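Local structure of soluble lytic murein transglycosylase (Pseudomonas aeruginosa, 5OHU) at residues R246-A249 / K255-S258; M214-V217 / A222-S225; A276-I281 / L294-Q299. The protein probably cleaves the glycan strands of bacterial peptidoglycan as a lytic transglycosylase, taking part in both exolytic and endolytic turnover of the cell wall polymer. All coordinates share one frame; numbering follows the deposited sequence.

Interaction 1 (R246-A249 / K255-S258)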
loop_
_atom_site.group_PDB
_atom_site.type_symbol
_atom_site.label_atom_id
_atom_site.label_comp_id
_atom_site.label_asym_id
_atom_site.label_seq_id
_atom_site.Cartn_x
_atom_site.Cartn_y
_atom_site.Cartn_z
ATOM N N ARG A 246 13.845 19.869 -4.120
ATOM C CA ARG A 246 12.815 18.869 -3.832
ATOM C C ARG A 246 13.340 17.819 -2.869
ATOM O O ARG A 246 12.626 17.388 -1.954
ATOM C CB ARG A 246 12.325 18.213 -5.128
ATOM C CG ARG A 246 11.003 18.802 -5.635
ATOM C CD ARG A 246 11.049 19.154 -7.102
ATOM N NE ARG A 246 11.661 18.099 -7.907
ATOM C CZ ARG A 246 12.284 18.300 -9.067
ATOM N NH1 ARG A 246 12.383 19.531 -9.572
ATOM N NH2 ARG A 246 12.811 17.264 -9.710
ATOM N N ARG A 247 14.587 17.396 -3.061
ATOM C CA ARG A 247 15.198 16.452 -2.136
ATOM C C ARG A 247 15.350 17.088 -0.760
ATOM O O ARG A 247 14.919 16.523 0.252
ATOM C CB ARG A 247 16.550 15.996 -2.702
ATOM C CG ARG A 247 17.383 15.062 -1.817
ATOM C CD ARG A 247 16.845 13.625 -1.713
ATOM N NE ARG A 247 16.312 13.084 -2.966
ATOM C CZ ARG A 247 17.031 12.409 -3.864
ATOM N NH1 ARG A 247 18.324 12.206 -3.670
ATOM N NH2 ARG A 247 16.452 11.924 -4.958
ATOM N N LEU A 248 15.914 18.298 -0.716
ATOM C CA LEU A 248 16.151 18.978 0.553
ATOM C C LEU A 248 14.864 19.212 1.323
ATOM O O LEU A 248 14.868 19.225 2.565
ATOM C CB LEU A 248 16.853 20.315 0.286
ATOM C CG LEU A 248 17.407 21.130 1.445
ATOM C CD1 LEU A 248 18.471 20.329 2.198
ATOM C CD2 LEU A 248 17.975 22.455 0.907
ATOM N N ALA A 249 13.756 19.423 0.615
ATOM C CA ALA A 249 12.493 19.673 1.296
ATOM C C ALA A 249 12.069 18.513 2.191
ATOM O O ALA A 249 11.316 18.727 3.139
ATOM C CB ALA A 249 11.396 19.952 0.274
ATOM N N LYS A 255 15.093 25.342 5.186
ATOM C CA LYS A 255 16.248 25.691 4.370
ATOM C C LYS A 255 15.894 25.667 2.884
ATOM O O LYS A 255 16.335 26.530 2.120
ATOM C CB LYS A 255 17.417 24.745 4.662
ATOM C CG LYS A 255 18.684 25.109 3.901
ATOM C CD LYS A 255 19.582 23.894 3.660
ATOM C CE LYS A 255 20.805 23.831 4.606
ATOM N NZ LYS A 255 21.717 25.005 4.477
ATOM N N ALA A 256 15.077 24.698 2.463
ATOM C CA ALA A 256 14.688 24.615 1.065
ATOM C C ALA A 256 13.904 25.846 0.634
ATOM O O ALA A 256 14.078 26.344 -0.482
ATOM C CB ALA A 256 13.869 23.345 0.835
ATOM N N LEU A 257 13.031 26.343 1.507
ATOM C CA LEU A 257 12.236 27.523 1.182
ATOM C C LEU A 257 13.113 28.764 1.044
ATOM O O LEU A 257 12.936 29.555 0.107
ATOM C CB LEU A 257 11.160 27.745 2.255
ATOM C CG LEU A 257 10.212 28.918 1.977
ATOM C CD1 LEU A 257 9.627 28.766 0.584
ATOM C CD2 LEU A 257 9.114 28.989 2.998
ATOM N N SER A 258 14.054 28.963 1.971
ATOM C CA SER A 258 14.978 30.087 1.833
ATOM C C SER A 258 15.713 30.029 0.505
ATOM O O SER A 258 15.947 31.063 -0.129
ATOM C CB SER A 258 15.998 30.103 2.973
ATOM O OG SER A 258 15.374 30.396 4.190
#

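Interaction 2 (M214-V217 / A222-S225)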
loop_
_atom_site.group_PDB
_atom_site.type_symbol
_atom_site.label_atom_id
_atom_site.label_comp_id
_atom_site.label_asym_id
_atom_site.label_seq_id
_atom_site.Cartn_x
_atom_site.Cartn_y
_atom_site.Cartn_z
ATOM N N MET A 214 24.375 17.231 -11.023
ATOM C CA MET A 214 23.090 16.677 -10.630
ATOM C C MET A 214 23.275 15.527 -9.648
ATOM O O MET A 214 22.604 15.476 -8.613
ATOM C CB MET A 214 22.305 16.224 -11.857
ATOM C CG MET A 214 20.974 15.581 -11.506
ATOM S SD MET A 214 19.841 15.582 -12.902
ATOM C CE MET A 214 19.276 17.281 -12.877
ATOM N N VAL A 215 24.198 14.610 -9.946
ATOM C CA VAL A 215 24.391 13.460 -9.064
ATOM C C VAL A 215 24.869 13.916 -7.686
ATOM O O VAL A 215 24.350 13.477 -6.656
ATOM C CB VAL A 215 25.359 12.442 -9.703
ATOM C CG1 VAL A 215 25.648 11.288 -8.722
ATOM C CG2 VAL A 215 24.789 11.911 -11.037
ATOM N N SER A 216 25.866 14.804 -7.650
ATOM C CA SER A 216 26.393 15.306 -6.381
ATOM C C SER A 216 25.317 15.998 -5.552
ATOM O O SER A 216 25.232 15.797 -4.336
ATOM C CB SER A 216 27.547 16.266 -6.644
ATOM O OG SER A 216 28.088 16.721 -5.410
ATOM N N VAL A 217 24.486 16.815 -6.196
ATOM C CA VAL A 217 23.430 17.518 -5.482
ATOM C C VAL A 217 22.360 16.541 -5.013
ATOM O O VAL A 217 21.794 16.698 -3.927
ATOM C CB VAL A 217 22.847 18.629 -6.379
ATOM C CG1 VAL A 217 21.522 19.151 -5.840
ATOM C CG2 VAL A 217 23.861 19.757 -6.537
ATOM N N ALA A 222 22.247 19.861 0.414
ATOM C CA ALA A 222 22.597 21.019 1.219
ATOM C C ALA A 222 23.700 21.836 0.570
ATOM O O ALA A 222 23.919 22.981 0.972
ATOM C CB ALA A 222 23.025 20.596 2.636
ATOM N N GLN A 223 24.397 21.282 -0.428
ATOM C CA GLN A 223 25.364 22.099 -1.149
ATOM C C GLN A 223 24.708 23.264 -1.882
ATOM O O GLN A 223 25.418 24.204 -2.263
ATOM C CB GLN A 223 26.198 21.263 -2.143
ATOM C CG GLN A 223 26.986 20.081 -1.552
ATOM C CD GLN A 223 27.460 19.092 -2.637
ATOM O OE1 GLN A 223 26.750 18.138 -2.989
ATOM N NE2 GLN A 223 28.656 19.330 -3.175
ATOM N N LEU A 224 23.384 23.226 -2.104
ATOM C CA LEU A 224 22.735 24.367 -2.740
ATOM C C LEU A 224 22.849 25.635 -1.904
ATOM O O LEU A 224 22.577 26.717 -2.427
ATOM C CB LEU A 224 21.268 24.054 -3.066
ATOM C CG LEU A 224 21.076 22.921 -4.083
ATOM C CD1 LEU A 224 19.596 22.609 -4.336
ATOM C CD2 LEU A 224 21.775 23.282 -5.418
ATOM N N SER A 225 23.284 25.523 -0.646
ATOM C CA SER A 225 23.594 26.690 0.173
ATOM C C SER A 225 24.671 27.550 -0.457
ATOM O O SER A 225 24.779 28.739 -0.136
ATOM C CB SER A 225 24.055 26.252 1.570
ATOM O OG SER A 225 23.012 25.599 2.265
#

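Interaction 3 (A276-I281 / L294-Q299)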
loop_
_atom_site.group_PDB
_atom_site.type_symbol
_atom_site.label_atom_id
_atom_site.label_comp_id
_atom_site.label_asym_id
_atom_site.label_seq_id
_atom_site.Cartn_x
_atom_site.Cartn_y
_atom_site.Cartn_z
ATOM N N ALA A 276 6.160 22.287 -8.977
ATOM C CA ALA A 276 6.534 21.057 -8.289
ATOM C C ALA A 276 7.360 21.361 -7.051
ATOM O O ALA A 276 7.104 20.813 -5.973
ATOM C CB ALA A 276 7.314 20.131 -9.229
ATOM N N ILE A 277 8.371 22.227 -7.190
ATOM C CA ILE A 277 9.192 22.598 -6.044
ATOM C C ILE A 277 8.319 23.164 -4.934
ATOM O O ILE A 277 8.370 22.713 -3.778
ATOM C CB ILE A 277 10.274 23.605 -6.463
ATOM C CG1 ILE A 277 11.193 22.988 -7.515
ATOM C CG2 ILE A 277 11.072 24.021 -5.256
ATOM C CD1 ILE A 277 12.158 24.007 -8.148
ATOM N N ALA A 278 7.499 24.159 -5.279
ATOM C CA ALA A 278 6.667 24.837 -4.296
ATOM C C ALA A 278 5.734 23.862 -3.597
ATOM O O ALA A 278 5.550 23.929 -2.376
ATOM C CB ALA A 278 5.862 25.946 -4.973
ATOM N N ARG A 279 5.145 22.938 -4.351
ATOM C CA ARG A 279 4.215 22.000 -3.736
ATOM C C ARG A 279 4.938 21.032 -2.806
ATOM O O ARG A 279 4.442 20.742 -1.709
ATOM C CB ARG A 279 3.412 21.274 -4.815
ATOM C CG ARG A 279 2.383 22.206 -5.490
ATOM C CD ARG A 279 1.425 21.451 -6.440
ATOM N NE ARG A 279 0.654 22.352 -7.301
ATOM C CZ ARG A 279 -0.051 21.953 -8.359
ATOM N NH1 ARG A 279 -0.080 20.669 -8.691
ATOM N NH2 ARG A 279 -0.715 22.836 -9.098
ATOM N N GLU A 280 6.134 20.571 -3.180
ATOM C CA GLU A 280 6.856 19.671 -2.280
ATOM C C GLU A 280 7.338 20.400 -1.030
ATOM O O GLU A 280 7.250 19.861 0.077
ATOM C CB GLU A 280 8.029 19.004 -3.001
ATOM C CG GLU A 280 8.695 17.906 -2.180
ATOM C CD GLU A 280 7.686 16.933 -1.553
ATOM O OE1 GLU A 280 7.545 16.928 -0.306
ATOM O OE2 GLU A 280 7.028 16.180 -2.303
ATOM N N ILE A 281 7.846 21.627 -1.179
ATOM C CA ILE A 281 8.213 22.417 -0.008
ATOM C C ILE A 281 6.973 22.736 0.829
ATOM O O ILE A 281 6.986 22.594 2.060
ATOM C CB ILE A 281 8.963 23.695 -0.431
ATOM C CG1 ILE A 281 10.340 23.326 -1.009
ATOM C CG2 ILE A 281 9.130 24.658 0.746
ATOM C CD1 ILE A 281 11.039 24.474 -1.664
ATOM N N LEU A 294 1.063 27.866 4.130
ATOM C CA LEU A 294 -0.230 28.301 3.593
ATOM C C LEU A 294 -0.129 29.315 2.468
ATOM O O LEU A 294 -0.827 29.134 1.461
ATOM C CB LEU A 294 -1.108 28.864 4.713
ATOM C CG LEU A 294 -1.689 27.827 5.659
ATOM C CD1 LEU A 294 -2.295 28.547 6.835
ATOM C CD2 LEU A 294 -2.736 26.980 4.941
ATOM N N PRO A 295 0.636 30.417 2.575
ATOM C CA PRO A 295 0.701 31.338 1.416
ATOM C C PRO A 295 1.305 30.683 0.192
ATOM O O PRO A 295 0.816 30.858 -0.931
ATOM C CB PRO A 295 1.567 32.505 1.934
ATOM C CG PRO A 295 1.433 32.444 3.456
ATOM C CD PRO A 295 1.343 30.963 3.753
ATOM N N LEU A 296 2.351 29.891 0.400
ATOM C CA LEU A 296 2.984 29.163 -0.689
ATOM C C LEU A 296 2.000 28.210 -1.372
ATOM O O LEU A 296 1.887 28.187 -2.603
ATOM C CB LEU A 296 4.186 28.401 -0.132
ATOM C CG LEU A 296 5.045 27.695 -1.148
ATOM C CD1 LEU A 296 5.628 28.760 -2.056
ATOM C CD2 LEU A 296 6.139 26.820 -0.491
ATOM N N MET A 297 1.299 27.396 -0.589
ATOM C CA MET A 297 0.377 26.430 -1.180
ATOM C C MET A 297 -0.781 27.143 -1.863
ATOM O O MET A 297 -1.241 26.719 -2.920
ATOM C CB MET A 297 -0.146 25.469 -0.104
ATOM C CG MET A 297 0.895 24.549 0.541
ATOM S SD MET A 297 0.215 23.403 1.783
ATOM C CE MET A 297 -0.514 24.559 2.924
ATOM N N THR A 298 -1.259 28.234 -1.265
ATOM C CA THR A 298 -2.365 28.993 -1.836
ATOM C C THR A 298 -1.978 29.605 -3.177
ATOM O O THR A 298 -2.782 29.630 -4.117
ATOM C CB THR A 298 -2.791 30.075 -0.839
ATOM O OG1 THR A 298 -3.206 29.453 0.382
ATOM C CG2 THR A 298 -3.932 30.927 -1.384
ATOM N N GLN A 299 -0.749 30.098 -3.287
ATOM C CA GLN A 299 -0.293 30.713 -4.523
ATOM C C GLN A 299 -0.004 29.678 -5.610
ATOM O O GLN A 299 -0.212 29.954 -6.799
ATOM C CB GLN A 299 0.954 31.550 -4.234
ATOM C CG GLN A 299 1.624 32.159 -5.449
ATOM C CD GLN A 299 0.861 33.349 -5.988
ATOM O OE1 GLN A 299 0.003 33.910 -5.303
ATOM N NE2 GLN A 299 1.167 33.742 -7.215
#

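Interaction 1 (R246-A249 / K255-S258)
Apolar packing accounts for everything that passes directly between the two helical segments, and Leu248 and Ala256 lead it. The isopropyl fork of Leu248 meets the aliphatic part of Lys255, the two side chains running at about a right angle to each other. CD2 of Leu248 presses to 3.5 Å from CD of Lys255, tighter than a usual van der Waals contact, while CD1 of Leu248 stands 4.0 Å from the same CD. The CD2 methyl of Leu248 also rests on the second helix itself, 3.9 Å from CA of Ala256. This reach follows from a first torsion that sets CG of Leu248 opposite its own backbone N (chi1 -171°).

The second apolar element is small against small. CB of Ala256 lies 3.9 Å from the backbone N of Ala249, and the two alanine CB atoms are 4.2 Å apart. With so little bulk between them the main chains come close, the CA atoms of Ala249 and Ala256 standing 5.4 Å from each other.

Polar interactions are directed to neighbouring parts of the chain. Bends at its third and fourth torsions carry the Lys255 chain away from the first helix, and NZ hydrogen-bonds to OG of Ser225. The backbone N of Lys255 is held by OD1 of Asp252, in the break between the helices, and the carbonyl oxygen of Ala249 receives the hydroxyl of Ser284. Ile281, from helix 271-287, touches both alanines.

The arrangement is that of a sharp break between two consecutive helices, 235-251 and 253-263, closed by an alanine-alanine approach, within the all-helical superhelix known from Slt70-like transglycosylases.

Interaction 2 (M214-V217 / A222-S225)
Leu224 meets Val217 across a short fold-back of the chain, and its side chain can be traced outward from the backbone. CB stays back from the helix, 5.6 Å from CG1 of Val217, and serves as a stem. From it CG is placed opposite the carbonyl carbon of Leu224 (chi1 -63°), which swings the isopropyl group toward the valine. CG arrives 4.2 Å from CG1 of Val217, and the two methyls stand at the same range: CD1 of Leu224 is 4.2 Å from CG1 of Val217, and CD2 of Leu224 is likewise 4.2 Å from that atom. One valine methyl is therefore set against the whole fork of the leucine. CD2 of Leu224 also comes to 4.2 Å from CG2 of Val217, touching both valine branches. The side chains cross at about a right angle, in ordinary rather than tight contact. Phe230 packs on both residues, while helix 235-251 supplies Val240 to Val217 and Val241 to Leu224.

Closer to the surface, the extended side chain of Gln223 leads back to Ser216, with CD of Gln223 3.7 Å from OG of Ser216. The far end of the amide comes up to the serine hydroxyl.

The turn carrying Leu224 is secured from within. Both N and OG of Ser225 donate to the carbonyl oxygen of Ala222; the hydroxyl bond is 3.1 Å from OG of Ser225 to O of Ala222, in the carbonyl plane and with a C=O...O angle of 152°. Ser225 OG is also bonded to NZ of Lys255, and Tyr263 OH to the carbonyl oxygen of Leu224.

This is a 3-10 turn folded back on helix 208-219, from which it follows: polar on one flank, it puts a leucine between that helix and helix 235-251.

Interaction 3 (A276-I281 / L294-Q299)
Leu296 reaches across to Ala278 and Ile281, one turn apart on helix 271-287, and its forked end makes the first shell of the contact. CD1 meets the side of the alanine, 4.1 Å from CB of Ala278. The other methyl, CD2, lies against the backbone, 3.5 Å from the carbonyl oxygen of Ala278, and also packs 3.9 Å from CG2 of Ile281. The leucine and isoleucine side chains cross obliquely. With only a methyl at Ala278, the leucine can settle onto the main chain there; the CA atoms of Ala278 and Leu296 are 6.7 Å apart.

Torsions bring both partners into place. In Leu296, CG is turned opposite the backbone N (chi1 -174°), sending the fork toward the other helix. In Ile281 the branch opposite the backbone N is CG2, the methyl that meets Leu296, while CG1 and CD1 extend toward the helices on which Ala249 and Ala256 lie.

The next shell fixes the helices themselves. On 294-299, the carbonyl oxygen of Leu294 takes two donors from opposite faces of its plane: N of Thr298 at 2.9 Å in the regular helical bond, and OG1 of Thr298 at 2.6 Å, tilted 34° out of that plane. Leu294 packs on Leu316 and Leu317 of helix 307-319, with Met297 beside it on Arg313. On the other helix, Ile281 is backed by Leu257 and Leu260 of helix 253-263, and Ile277 by Leu245 of helix 235-251. Arg279 forms long, weak ion pairs with Asp301 and Asp306, and its NE a weak hydrogen bond to Tyr300 O.

Helices 271-287 and 293-300 run roughly antiparallel at these segments, and the contact is the apolar seam of a helical hairpin, the recurring unit of alpha-superhelical domains.

In the fold
Along the chain, interaction 2 comes first, interaction 1 second and interaction 3 last, each closing before the next opens. Their centres step through the fold in the same order: interactions 2 and 1 are 11 Å apart, interactions 1 and 3 12 Å, and interactions 2 and 3 21 Å, with nearest atoms about 8 Å apart and no touch. Interaction 1 is thus the bridge, joined to 2 through Lys255 and Ser225 and to 3 through Ile277, Glu280 and Ile281. Helices 208-219, 235-251, 253-263, 271-287 and 293-300 are successive, so neighbours in sequence stack as neighbours in space, building one stretch of the helical superhelix 26 to 31 Å from the chain's centre, on one side of it.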